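Long-range contacts in cytochrome c (Rhodothermus marinus, PDB 6CUN), which probably carries electrons with its heme c in nature and, in this engineered form, acts as a carbene transferase that makes silicon-carbon bonds: residues 8-13 with 67-72; 16-21 with 71-76. The protein carries 3 engineered substitutions. All blocks are in the same frame, centred on the assembly; numbering follows the deposited sequence.

Overall arrangement
Both contacts fasten the N-terminal part of the chain to helix 68-76, which runs on to the heme. Contact 1 sits at the start of this helix and is partly buried. Contact 2 lies one turn further along and is more deeply buried. In contact 1 helix meets helix, and a carboxylate takes backbone N-H groups at the helix start. In contact 2 the partner is the loop after helix 9-16, and a neutral amide both donates and accepts hydrogen bonds. The two contacts share I71 and M72. They also touch directly: N73 ND2 hydrogen-bonds to A13 O, and V69 packs against the loop. Each has a side chain that reaches the heme.

Contact 1: residues 8-13 with 67-72; sequences DPEALA and GPVYIM. With HEC (heme c), chain B.
E10 reaches from helix 9-16 to the start of helix 68-76 and grips two backbone N-H groups there. Its CG stands anti to its own carbonyl carbon, and the chain bends at chi2. This turns the carboxylate onto the first helical turn. OE1 accepts from V69 N at 2.9 Å and OE2 accepts from Y70 N at 2.9 Å. Each oxygen uses its syn lone pair, and both bonds are fairly straight (154° at V69 N). G67, at the N-cap position, has no side chain, so E10 CD can lie 3.4 Å from G67 CA. A water bridges the two segments, donating to E10 OE2 and accepting from G67 N. With an alanine in place of E10, the N-H groups of V69 and Y70 would probably lose their acceptors and a gap would open over G67. In this cytochrome c fold, helix 68-76 is one of the helices that surround the heme. The axes of the short helical segments 9-13 and 68-72 approach to 8.1 Å, with 42° between their directions. Further along the first helix, A13 brings its CB against helix 68-76. This CB lies 3.6 Å from Y70 CA, and V69 CG1 meets the same methyl at 4.0 Å. The Y70 ring leads away from A13, because CG is anti to the backbone N (chi1 172°). H85 packs edge-to-face with this ring, and R65 and R66 also hydrogen-bond to the heme. Y70 OH donates to O2A of a heme propionate at 2.7 Å.

Contact 2: residues 16-21 with 71-76; sequences IGPVKQ and IMNTML. Engineered in segment 71-76: T74 (natural residue Val). With HEC (heme c), chain B; CA1 (ethyl propionate), chain C.
The loop from G17 to V19 lies against the 71-76 part of helix 68-76, with the CA atoms of G17 and N73 6.1 Å apart; G17 leaves helix 9-16 with positive phi (78°), and a cis peptide follows before P18. The N73 amide bonds to both the N-H and the C=O of V19, which ties this loop to the helix beside the heme in the cytochrome c fold. OD1 accepts from V19 N at 2.9 Å. V19 N approaches a lone pair of OD1 within the plane of the C=O, at 118°. ND2 donates to V19 O at 2.9 Å, and this oxygen lies close to the N73 amide plane. The two bonds fix the orientation of the amide, and a flip would probably break both. ND2 also hydrogen-bonds to A13 O in helix 9-16, so one buried side chain joins the helix and the loop that follows it. N73 CG is anti to its carbonyl carbon (chi1 -71°), which sets the amide against the G17 peptide. N73 CG comes within 3.2 Å of G17 O, which hydrogen-bonds to N77. The P18 ring runs alongside the N73 amide, antiparallel to it, with P18 CD 3.3 Å from N73 OD1. The rest is apolar. V19 CG2 packs on M72 CB. V19 CG2 also lies 3.7 Å from L76 CD1. P18 CG faces L76 CB. The engineered T74 (Val in the natural protein) turns away from the loop, and its CG2 lies 3.4 Å from OX9 of the iron-bound carbene.

Contact 1: residues 8-13 with 67-72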
ATOM      1  N   ASP A   8      -0.773  16.992   1.669  1.00 36.49           N
ATOM      2  CA  ASP A   8       0.198  16.943   2.796  1.00 34.47           C
ATOM      3  C   ASP A   8       0.811  15.536   2.869  1.00 29.40           C
ATOM      4  O   ASP A   8       1.964  15.385   2.544  1.00 27.75           O
ATOM      5  CB  ASP A   8      -0.439  17.388   4.128  1.00 39.36           C
ATOM      6  N   PRO A   9       0.042  14.506   3.270  1.00 27.45           N
ATOM      7  CA  PRO A   9       0.738  13.246   3.490  1.00 25.03           C
ATOM      8  C   PRO A   9       1.307  12.635   2.228  1.00 21.42           C
ATOM      9  O   PRO A   9       2.270  11.858   2.322  1.00 20.11           O
ATOM     10  CB  PRO A   9      -0.350  12.318   4.046  1.00 26.10           C
ATOM     11  CG  PRO A   9      -1.612  12.930   3.608  1.00 29.05           C
ATOM     12  CD  PRO A   9      -1.375  14.406   3.678  1.00 29.72           C
ATOM     13  N   GLU A  10       0.725  12.915   1.055  1.00 20.16           N
ATOM     14  CA  GLU A  10       1.301  12.401  -0.200  1.00 19.24           C
ATOM     15  C   GLU A  10       2.637  13.074  -0.487  1.00 19.41           C
ATOM     16  O   GLU A  10       3.530  12.441  -1.043  1.00 19.48           O
ATOM     17  CB  GLU A  10       0.342  12.561  -1.390  1.00 19.78           C
ATOM     18  CG  GLU A  10      -0.810  11.554  -1.432  1.00 20.24           C
ATOM     19  CD  GLU A  10      -0.310  10.160  -1.801  1.00 19.16           C
ATOM     20  OE1 GLU A  10      -0.175   9.887  -3.045  1.00 19.54           O
ATOM     21  OE2 GLU A  10       0.057   9.414  -0.867  1.00 18.81           O
ATOM     22  N   ALA A  11       2.735  14.367  -0.253  1.00 20.71           N
ATOM     23  CA  ALA A  11       3.998  15.086  -0.509  1.00 20.80           C
ATOM     24  C   ALA A  11       5.107  14.550   0.383  1.00 20.25           C
ATOM     25  O   ALA A  11       6.225  14.290  -0.079  1.00 20.08           O
ATOM     26  CB  ALA A  11       3.823  16.576  -0.334  1.00 23.34           C
ATOM     27  N   LEU A  12       4.806  14.278   1.650  1.00 21.23           N
ATOM     28  CA  LEU A  12       5.839  13.734   2.509  1.00 21.77           C
ATOM     29  C   LEU A  12       6.193  12.321   2.062  1.00 20.21           C
ATOM     30  O   LEU A  12       7.375  11.966   2.088  1.00 20.69           O
ATOM     31  CB  LEU A  12       5.439  13.726   3.986  1.00 25.28           C
ATOM     32  CG  LEU A  12       6.631  13.357   4.913  1.00 29.34           C
ATOM     33  CD1 LEU A  12       8.037  13.916   4.627  1.00 31.12           C
ATOM     34  CD2 LEU A  12       6.253  13.760   6.325  1.00 33.46           C
ATOM     35  N   ALA A  13       5.181  11.504   1.675  1.00 17.85           N
ATOM     36  CA  ALA A  13       5.482  10.174   1.142  1.00 17.34           C
ATOM     37  C   ALA A  13       6.399  10.272  -0.094  1.00 16.91           C
ATOM     38  O   ALA A  13       7.333   9.476  -0.233  1.00 17.21           O
ATOM     39  CB  ALA A  13       4.209   9.419   0.812  1.00 17.23           C
ATOM     40  N   GLY A  67      -3.345   7.983  -0.199  1.00 16.40           N
ATOM     41  CA  GLY A  67      -3.009   8.147  -1.620  1.00 16.81           C
ATOM     42  C   GLY A  67      -2.035   7.121  -2.124  1.00 15.51           C
ATOM     43  O   GLY A  67      -1.481   6.335  -1.373  1.00 15.62           O
ATOM     44  N   PRO A  68      -1.816   7.112  -3.432  1.00 15.26           N
ATOM     45  CA  PRO A  68      -1.048   6.059  -4.056  1.00 14.33           C
ATOM     46  C   PRO A  68       0.436   6.133  -3.760  1.00 14.27           C
ATOM     47  O   PRO A  68       1.076   5.087  -3.712  1.00 14.14           O
ATOM     48  CB  PRO A  68      -1.349   6.257  -5.532  1.00 15.34           C
ATOM     49  CG  PRO A  68      -1.683   7.716  -5.653  1.00 16.21           C
ATOM     50  CD  PRO A  68      -2.451   8.001  -4.405  1.00 16.30           C
ATOM     51  N   VAL A  69       0.993   7.322  -3.586  1.00 14.89           N
ATOM     52  CA  VAL A  69       2.439   7.415  -3.289  1.00 14.75           C
ATOM     53  C   VAL A  69       2.733   6.868  -1.899  1.00 14.43           C
ATOM     54  O   VAL A  69       3.683   6.093  -1.715  1.00 14.49           O
ATOM     55  CB  VAL A  69       2.948   8.858  -3.457  1.00 16.05           C
ATOM     56  CG1 VAL A  69       4.409   8.947  -3.119  1.00 16.66           C
ATOM     57  CG2 VAL A  69       2.705   9.344  -4.866  1.00 16.49           C
ATOM     58  N   TYR A  70       1.891   7.185  -0.933  1.00 14.67           N
ATOM     59  CA  TYR A  70       2.025   6.591   0.408  1.00 14.67           C
ATOM     60  C   TYR A  70       1.959   5.062   0.342  1.00 13.49           C
ATOM     61  O   TYR A  70       2.748   4.365   0.968  1.00 13.79           O
ATOM     62  CB  TYR A  70       0.943   7.165   1.308  1.00 15.06           C
ATOM     63  CG  TYR A  70       0.817   6.536   2.678  1.00 15.53           C
ATOM     64  CD1 TYR A  70       0.052   5.393   2.876  1.00 15.41           C
ATOM     65  CD2 TYR A  70       1.501   7.040   3.789  1.00 16.70           C
ATOM     66  CE1 TYR A  70      -0.110   4.818   4.112  1.00 16.53           C
ATOM     67  CE2 TYR A  70       1.351   6.429   5.032  1.00 18.30           C
ATOM     68  CZ  TYR A  70       0.556   5.325   5.155  1.00 17.25           C
ATOM     69  OH  TYR A  70       0.379   4.767   6.419  1.00 18.51           O
ATOM     70  N   ILE A  71       0.957   4.552  -0.380  1.00 13.19           N
ATOM     71  CA  ILE A  71       0.787   3.099  -0.436  1.00 13.38           C
ATOM     72  C   ILE A  71       2.000   2.446  -1.109  1.00 13.07           C
ATOM     73  O   ILE A  71       2.524   1.427  -0.662  1.00 14.02           O
ATOM     74  CB  ILE A  71      -0.543   2.725  -1.113  1.00 13.37           C
ATOM     75  CG1 ILE A  71      -1.728   3.220  -0.265  1.00 13.73           C
ATOM     76  CG2 ILE A  71      -0.592   1.256  -1.381  1.00 14.31           C
ATOM     77  CD1 ILE A  71      -3.030   3.161  -0.988  1.00 14.08           C
ATOM     78  N   MET A  72       2.432   3.028  -2.234  1.00 12.86           N
ATOM     79  CA  MET A  72       3.546   2.454  -2.940  1.00 13.48           C
ATOM     80  C   MET A  72       4.818   2.472  -2.094  1.00 13.37           C
ATOM     81  O   MET A  72       5.580   1.473  -2.052  1.00 13.80           O
ATOM     82  CB  MET A  72       3.860   3.216  -4.240  1.00 14.33           C
ATOM     83  CG  MET A  72       2.830   2.968  -5.317  1.00 15.09           C
ATOM     84  SD  MET A  72       2.829   1.358  -6.035  1.00 16.55           S
ATOM     85  CE  MET A  72       4.315   1.491  -7.014  1.00 16.61           C
TER
HETATM   86 FE   HEC B 201       1.673  -4.057   5.570  1.00 14.74          FE
HETATM   87  CHA HEC B 201       0.874  -1.256   7.382  1.00 16.00           C
HETATM   88  CHB HEC B 201       0.326  -2.649   2.824  1.00 12.96           C
HETATM   89  CHC HEC B 201       2.751  -6.694   3.739  1.00 15.35           C
HETATM   90  CHD HEC B 201       2.618  -5.637   8.418  1.00 17.13           C
HETATM   91  NA  HEC B 201       0.802  -2.303   5.175  1.00 14.88           N
HETATM   92  C1A HEC B 201       0.548  -1.246   6.030  1.00 15.22           C
HETATM   93  C2A HEC B 201      -0.072  -0.149   5.303  1.00 14.35           C
HETATM   94  C3A HEC B 201      -0.171  -0.560   4.031  1.00 13.89           C
HETATM   95  C4A HEC B 201       0.323  -1.901   3.951  1.00 14.02           C
HETATM   96  CMA HEC B 201      -0.727   0.224   2.841  1.00 14.59           C
HETATM   97  CAA HEC B 201      -0.517   1.181   5.919  1.00 15.04           C
HETATM   98  CBA HEC B 201      -2.010   1.122   6.215  1.00 15.30           C
HETATM   99  CGA HEC B 201      -2.677   2.436   6.511  1.00 16.24           C
HETATM  100  O1A HEC B 201      -3.882   2.463   6.875  1.00 16.78           O
HETATM  101  O2A HEC B 201      -2.035   3.495   6.298  1.00 16.08           O
HETATM  102  NB  HEC B 201       1.544  -4.568   3.673  1.00 13.90           N
HETATM  103  C1B HEC B 201       0.844  -3.896   2.676  1.00 13.11           C
HETATM  104  C2B HEC B 201       0.854  -4.677   1.473  1.00 13.39           C
HETATM  105  C3B HEC B 201       1.553  -5.794   1.696  1.00 13.86           C
HETATM  106  C4B HEC B 201       1.987  -5.751   3.078  1.00 14.06           C
HETATM  107  CMB HEC B 201       0.151  -4.244   0.202  1.00 13.52           C
HETATM  108  CAB HEC B 201       1.851  -6.955   0.710  1.00 13.55           C
HETATM  109  CBB HEC B 201       2.865  -6.412  -0.350  1.00 15.20           C
HETATM  110  NC  HEC B 201       2.556  -5.797   5.981  1.00 16.21           N
HETATM  111  C1C HEC B 201       2.921  -6.769   5.093  1.00 14.99           C
HETATM  112  C2C HEC B 201       3.447  -7.923   5.796  1.00 15.80           C
HETATM  113  C3C HEC B 201       3.389  -7.633   7.105  1.00 17.17           C
HETATM  114  C4C HEC B 201       2.860  -6.300   7.245  1.00 16.62           C
HETATM  115  CMC HEC B 201       3.917  -9.180   5.099  1.00 17.21           C
HETATM  116  CAC HEC B 201       3.692  -8.644   8.274  1.00 17.80           C
HETATM  117  CBC HEC B 201       5.122  -9.169   8.278  1.00 20.71           C
HETATM  118  ND  HEC B 201       1.753  -3.564   7.481  1.00 15.87           N
HETATM  119  C1D HEC B 201       2.173  -4.373   8.552  1.00 17.00           C
HETATM  120  C2D HEC B 201       2.070  -3.626   9.769  1.00 18.05           C
HETATM  121  C3D HEC B 201       1.589  -2.420   9.487  1.00 17.61           C
HETATM  122  C4D HEC B 201       1.381  -2.352   8.047  1.00 16.43           C
HETATM  123  CMD HEC B 201       2.460  -4.237  11.139  1.00 20.27           C
HETATM  124  CAD HEC B 201       1.326  -1.266  10.463  1.00 19.58           C
HETATM  125  CBD HEC B 201       2.602  -0.454  10.663  1.00 20.06           C
HETATM  126  CGD HEC B 201       3.678  -1.176  11.431  1.00 20.88           C
HETATM  127  O1D HEC B 201       3.382  -1.478  12.659  1.00 23.33           O
HETATM  128  O2D HEC B 201       4.797  -1.501  10.966  1.00 24.55           O
HETATM  129  O   HOH W   1      -1.471   9.556   1.472  1.00 19.45           O

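Contact 2: residues 16-21 with 71-76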
ATOM      1  N   ILE A  16      10.025  10.994   0.907  1.00 19.40           N
ATOM      2  CA  ILE A  16      10.651   9.789   1.470  1.00 19.87           C
ATOM      3  C   ILE A  16      11.062   8.848   0.334  1.00 19.12           C
ATOM      4  O   ILE A  16      12.145   8.284   0.360  1.00 20.57           O
ATOM      5  CB  ILE A  16       9.706   9.126   2.471  1.00 20.00           C
ATOM      6  CG1 ILE A  16       9.604  10.033   3.717  1.00 21.45           C
ATOM      7  CG2 ILE A  16      10.150   7.692   2.799  1.00 20.27           C
ATOM      8  CD1 ILE A  16       8.412   9.755   4.563  1.00 22.10           C
ATOM      9  N   GLY A  17      10.164   8.667  -0.637  1.00 17.58           N
ATOM     10  CA  GLY A  17      10.471   7.922  -1.826  1.00 17.39           C
ATOM     11  C   GLY A  17      10.430   6.415  -1.606  1.00 17.03           C
ATOM     12  O   GLY A  17      10.164   5.928  -0.498  1.00 17.70           O
ATOM     13  N   PRO A  18      10.737   5.661  -2.666  1.00 17.55           N
ATOM     14  CA  PRO A  18      11.270   6.122  -3.955  1.00 18.23           C
ATOM     15  C   PRO A  18      10.280   6.640  -4.917  1.00 17.51           C
ATOM     16  O   PRO A  18      10.628   7.433  -5.827  1.00 19.13           O
ATOM     17  CB  PRO A  18      11.945   4.881  -4.509  1.00 19.50           C
ATOM     18  CG  PRO A  18      11.108   3.771  -3.962  1.00 19.42           C
ATOM     19  CD  PRO A  18      10.813   4.202  -2.550  1.00 18.67           C
ATOM     20  N   VAL A  19       9.033   6.261  -4.814  1.00 16.65           N
ATOM     21  CA  VAL A  19       8.042   6.713  -5.742  1.00 16.69           C
ATOM     22  C   VAL A  19       7.690   8.180  -5.430  1.00 17.01           C
ATOM     23  O   VAL A  19       7.583   8.573  -4.282  1.00 17.18           O
ATOM     24  CB  VAL A  19       6.770   5.831  -5.698  1.00 17.09           C
ATOM     25  CG1 VAL A  19       5.659   6.351  -6.562  1.00 17.69           C
ATOM     26  CG2 VAL A  19       7.158   4.430  -6.120  1.00 18.09           C
ATOM     27  N   LYS A  20       7.568   8.984  -6.482  1.00 16.89           N
ATOM     28  CA  LYS A  20       7.288  10.409  -6.366  1.00 17.55           C
ATOM     29  C   LYS A  20       5.903  10.815  -6.807  1.00 18.19           C
ATOM     30  O   LYS A  20       5.357  11.789  -6.301  1.00 19.54           O
ATOM     31  CB  LYS A  20       8.344  11.196  -7.170  1.00 18.37           C
ATOM     32  CG  LYS A  20       9.760  10.883  -6.767  1.00 18.44           C
ATOM     33  CD  LYS A  20      10.102  11.329  -5.362  1.00 18.42           C
ATOM     34  CE  LYS A  20      11.424  10.845  -4.873  1.00 18.49           C
ATOM     35  NZ  LYS A  20      11.783  11.424  -3.556  1.00 18.65           N
ATOM     36  N   GLN A  21       5.340  10.089  -7.758  1.00 18.86           N
ATOM     37  CA  GLN A  21       4.041  10.420  -8.367  1.00 19.87           C
ATOM     38  C   GLN A  21       3.450   9.136  -8.880  1.00 20.05           C
ATOM     39  O   GLN A  21       4.213   8.310  -9.374  1.00 20.79           O
ATOM     40  CB  GLN A  21       4.229  11.420  -9.531  1.00 22.58           C
ATOM     41  N   ILE A  71       0.957   4.552  -0.380  1.00 13.19           N
ATOM     42  CA  ILE A  71       0.787   3.099  -0.436  1.00 13.38           C
ATOM     43  C   ILE A  71       2.000   2.446  -1.109  1.00 13.07           C
ATOM     44  O   ILE A  71       2.524   1.427  -0.662  1.00 14.02           O
ATOM     45  CB  ILE A  71      -0.543   2.725  -1.113  1.00 13.37           C
ATOM     46  CG1 ILE A  71      -1.728   3.220  -0.265  1.00 13.73           C
ATOM     47  CG2 ILE A  71      -0.592   1.256  -1.381  1.00 14.31           C
ATOM     48  CD1 ILE A  71      -3.030   3.161  -0.988  1.00 14.08           C
ATOM     49  N   MET A  72       2.432   3.028  -2.234  1.00 12.86           N
ATOM     50  CA  MET A  72       3.546   2.454  -2.940  1.00 13.48           C
ATOM     51  C   MET A  72       4.818   2.472  -2.094  1.00 13.37           C
ATOM     52  O   MET A  72       5.580   1.473  -2.052  1.00 13.80           O
ATOM     53  CB  MET A  72       3.860   3.216  -4.240  1.00 14.33           C
ATOM     54  CG  MET A  72       2.830   2.968  -5.317  1.00 15.09           C
ATOM     55  SD  MET A  72       2.829   1.358  -6.035  1.00 16.55           S
ATOM     56  CE  MET A  72       4.315   1.491  -7.014  1.00 16.61           C
ATOM     57  N   ASN A  73       5.092   3.576  -1.417  1.00 13.55           N
ATOM     58  CA  ASN A  73       6.317   3.678  -0.649  1.00 14.64           C
ATOM     59  C   ASN A  73       6.265   2.884   0.653  1.00 14.63           C
ATOM     60  O   ASN A  73       7.304   2.502   1.165  1.00 15.94           O
ATOM     61  CB  ASN A  73       6.735   5.116  -0.447  1.00 15.47           C
ATOM     62  CG  ASN A  73       7.221   5.727  -1.741  1.00 15.69           C
ATOM     63  OD1 ASN A  73       7.615   5.012  -2.665  1.00 16.05           O
ATOM     64  ND2 ASN A  73       7.212   7.070  -1.838  1.00 16.34           N
ATOM     65  N   THR A  74       5.053   2.594   1.152  1.00 14.40           N
ATOM     66  CA  THR A  74       4.935   1.632   2.264  1.00 15.50           C
ATOM     67  C   THR A  74       5.451   0.263   1.833  1.00 15.69           C
ATOM     68  O   THR A  74       6.194  -0.393   2.552  1.00 17.28           O
ATOM     69  CB  THR A  74       3.498   1.570   2.723  1.00 16.73           C
ATOM     70  OG1 THR A  74       3.146   2.808   3.331  1.00 17.34           O
ATOM     71  CG2 THR A  74       3.341   0.489   3.759  1.00 18.61           C
ATOM     72  N   MET A  75       5.093  -0.156   0.608  1.00 15.25           N
ATOM     73  CA  MET A  75       5.595  -1.414   0.094  1.00 16.29           C
ATOM     74  C   MET A  75       7.074  -1.390  -0.278  1.00 17.51           C
ATOM     75  O   MET A  75       7.802  -2.365  -0.079  1.00 19.88           O
ATOM     76  CB  MET A  75       4.804  -1.841  -1.154  1.00 16.11           C
ATOM     77  CG  MET A  75       3.427  -2.363  -0.848  1.00 16.90           C
ATOM     78  SD  MET A  75       2.570  -2.942  -2.323  1.00 15.98           S
ATOM     79  CE  MET A  75       1.694  -1.465  -2.765  1.00 16.70           C
ATOM     80  N   LEU A  76       7.525  -0.289  -0.846  1.00 16.11           N
ATOM     81  CA  LEU A  76       8.859  -0.241  -1.419  1.00 17.63           C
ATOM     82  C   LEU A  76       9.933   0.302  -0.486  1.00 18.63           C
ATOM     83  O   LEU A  76      11.133   0.059  -0.675  1.00 22.16           O
ATOM     84  CB  LEU A  76       8.844   0.559  -2.708  1.00 17.02           C
ATOM     85  CG  LEU A  76       7.987  -0.040  -3.784  1.00 16.30           C
ATOM     86  CD1 LEU A  76       7.836   0.978  -4.894  1.00 16.65           C
ATOM     87  CD2 LEU A  76       8.613  -1.311  -4.304  1.00 17.37           C
TER
HETATM   88 FE   HEC B 201       1.673  -4.057   5.570  1.00 14.74          FE
HETATM   89  CHA HEC B 201       0.874  -1.256   7.382  1.00 16.00           C
HETATM   90  CHB HEC B 201       0.326  -2.649   2.824  1.00 12.96           C
HETATM   91  CHC HEC B 201       2.751  -6.694   3.739  1.00 15.35           C
HETATM   92  CHD HEC B 201       2.618  -5.637   8.418  1.00 17.13           C
HETATM   93  NA  HEC B 201       0.802  -2.303   5.175  1.00 14.88           N
HETATM   94  C1A HEC B 201       0.548  -1.246   6.030  1.00 15.22           C
HETATM   95  C2A HEC B 201      -0.072  -0.149   5.303  1.00 14.35           C
HETATM   96  C3A HEC B 201      -0.171  -0.560   4.031  1.00 13.89           C
HETATM   97  C4A HEC B 201       0.323  -1.901   3.951  1.00 14.02           C
HETATM   98  CMA HEC B 201      -0.727   0.224   2.841  1.00 14.59           C
HETATM   99  CAA HEC B 201      -0.517   1.181   5.919  1.00 15.04           C
HETATM  100  CBA HEC B 201      -2.010   1.122   6.215  1.00 15.30           C
HETATM  101  CGA HEC B 201      -2.677   2.436   6.511  1.00 16.24           C
HETATM  102  O1A HEC B 201      -3.882   2.463   6.875  1.00 16.78           O
HETATM  103  O2A HEC B 201      -2.035   3.495   6.298  1.00 16.08           O
HETATM  104  NB  HEC B 201       1.544  -4.568   3.673  1.00 13.90           N
HETATM  105  C1B HEC B 201       0.844  -3.896   2.676  1.00 13.11           C
HETATM  106  C2B HEC B 201       0.854  -4.677   1.473  1.00 13.39           C
HETATM  107  C3B HEC B 201       1.553  -5.794   1.696  1.00 13.86           C
HETATM  108  C4B HEC B 201       1.987  -5.751   3.078  1.00 14.06           C
HETATM  109  CMB HEC B 201       0.151  -4.244   0.202  1.00 13.52           C
HETATM  110  CAB HEC B 201       1.851  -6.955   0.710  1.00 13.55           C
HETATM  111  CBB HEC B 201       2.865  -6.412  -0.350  1.00 15.20           C
HETATM  112  NC  HEC B 201       2.556  -5.797   5.981  1.00 16.21           N
HETATM  113  C1C HEC B 201       2.921  -6.769   5.093  1.00 14.99           C
HETATM  114  C2C HEC B 201       3.447  -7.923   5.796  1.00 15.80           C
HETATM  115  C3C HEC B 201       3.389  -7.633   7.105  1.00 17.17           C
HETATM  116  C4C HEC B 201       2.860  -6.300   7.245  1.00 16.62           C
HETATM  117  CMC HEC B 201       3.917  -9.180   5.099  1.00 17.21           C
HETATM  118  CAC HEC B 201       3.692  -8.644   8.274  1.00 17.80           C
HETATM  119  CBC HEC B 201       5.122  -9.169   8.278  1.00 20.71           C
HETATM  120  ND  HEC B 201       1.753  -3.564   7.481  1.00 15.87           N
HETATM  121  C1D HEC B 201       2.173  -4.373   8.552  1.00 17.00           C
HETATM  122  C2D HEC B 201       2.070  -3.626   9.769  1.00 18.05           C
HETATM  123  C3D HEC B 201       1.589  -2.420   9.487  1.00 17.61           C
HETATM  124  C4D HEC B 201       1.381  -2.352   8.047  1.00 16.43           C
HETATM  125  CMD HEC B 201       2.460  -4.237  11.139  1.00 20.27           C
HETATM  126  CAD HEC B 201       1.326  -1.266  10.463  1.00 19.58           C
HETATM  127  CBD HEC B 201       2.602  -0.454  10.663  1.00 20.06           C
HETATM  128  CGD HEC B 201       3.678  -1.176  11.431  1.00 20.88           C
HETATM  129  O1D HEC B 201       3.382  -1.478  12.659  1.00 23.33           O
HETATM  130  O2D HEC B 201       4.797  -1.501  10.966  1.00 24.55           O
HETATM  131  CX5 CA1 C 202       3.983  -3.180   3.699  1.00 21.82           C
HETATM  132  CX6 CA1 C 202       3.385  -3.333   5.074  1.00 21.36           C
HETATM  133  CX7 CA1 C 202       4.228  -2.852   6.115  1.00 25.12           C
HETATM  134  OX8 CA1 C 202       5.001  -3.559   6.733  1.00 28.55           O
HETATM  135  OX9 CA1 C 202       4.093  -1.471   6.421  1.00 27.95           O
HETATM  136  CJ1 CA1 C 202       4.794  -0.911   7.544  1.00 28.68           C
HETATM  137  CJ2 CA1 C 202       5.942  -0.106   7.022  1.00 29.69           C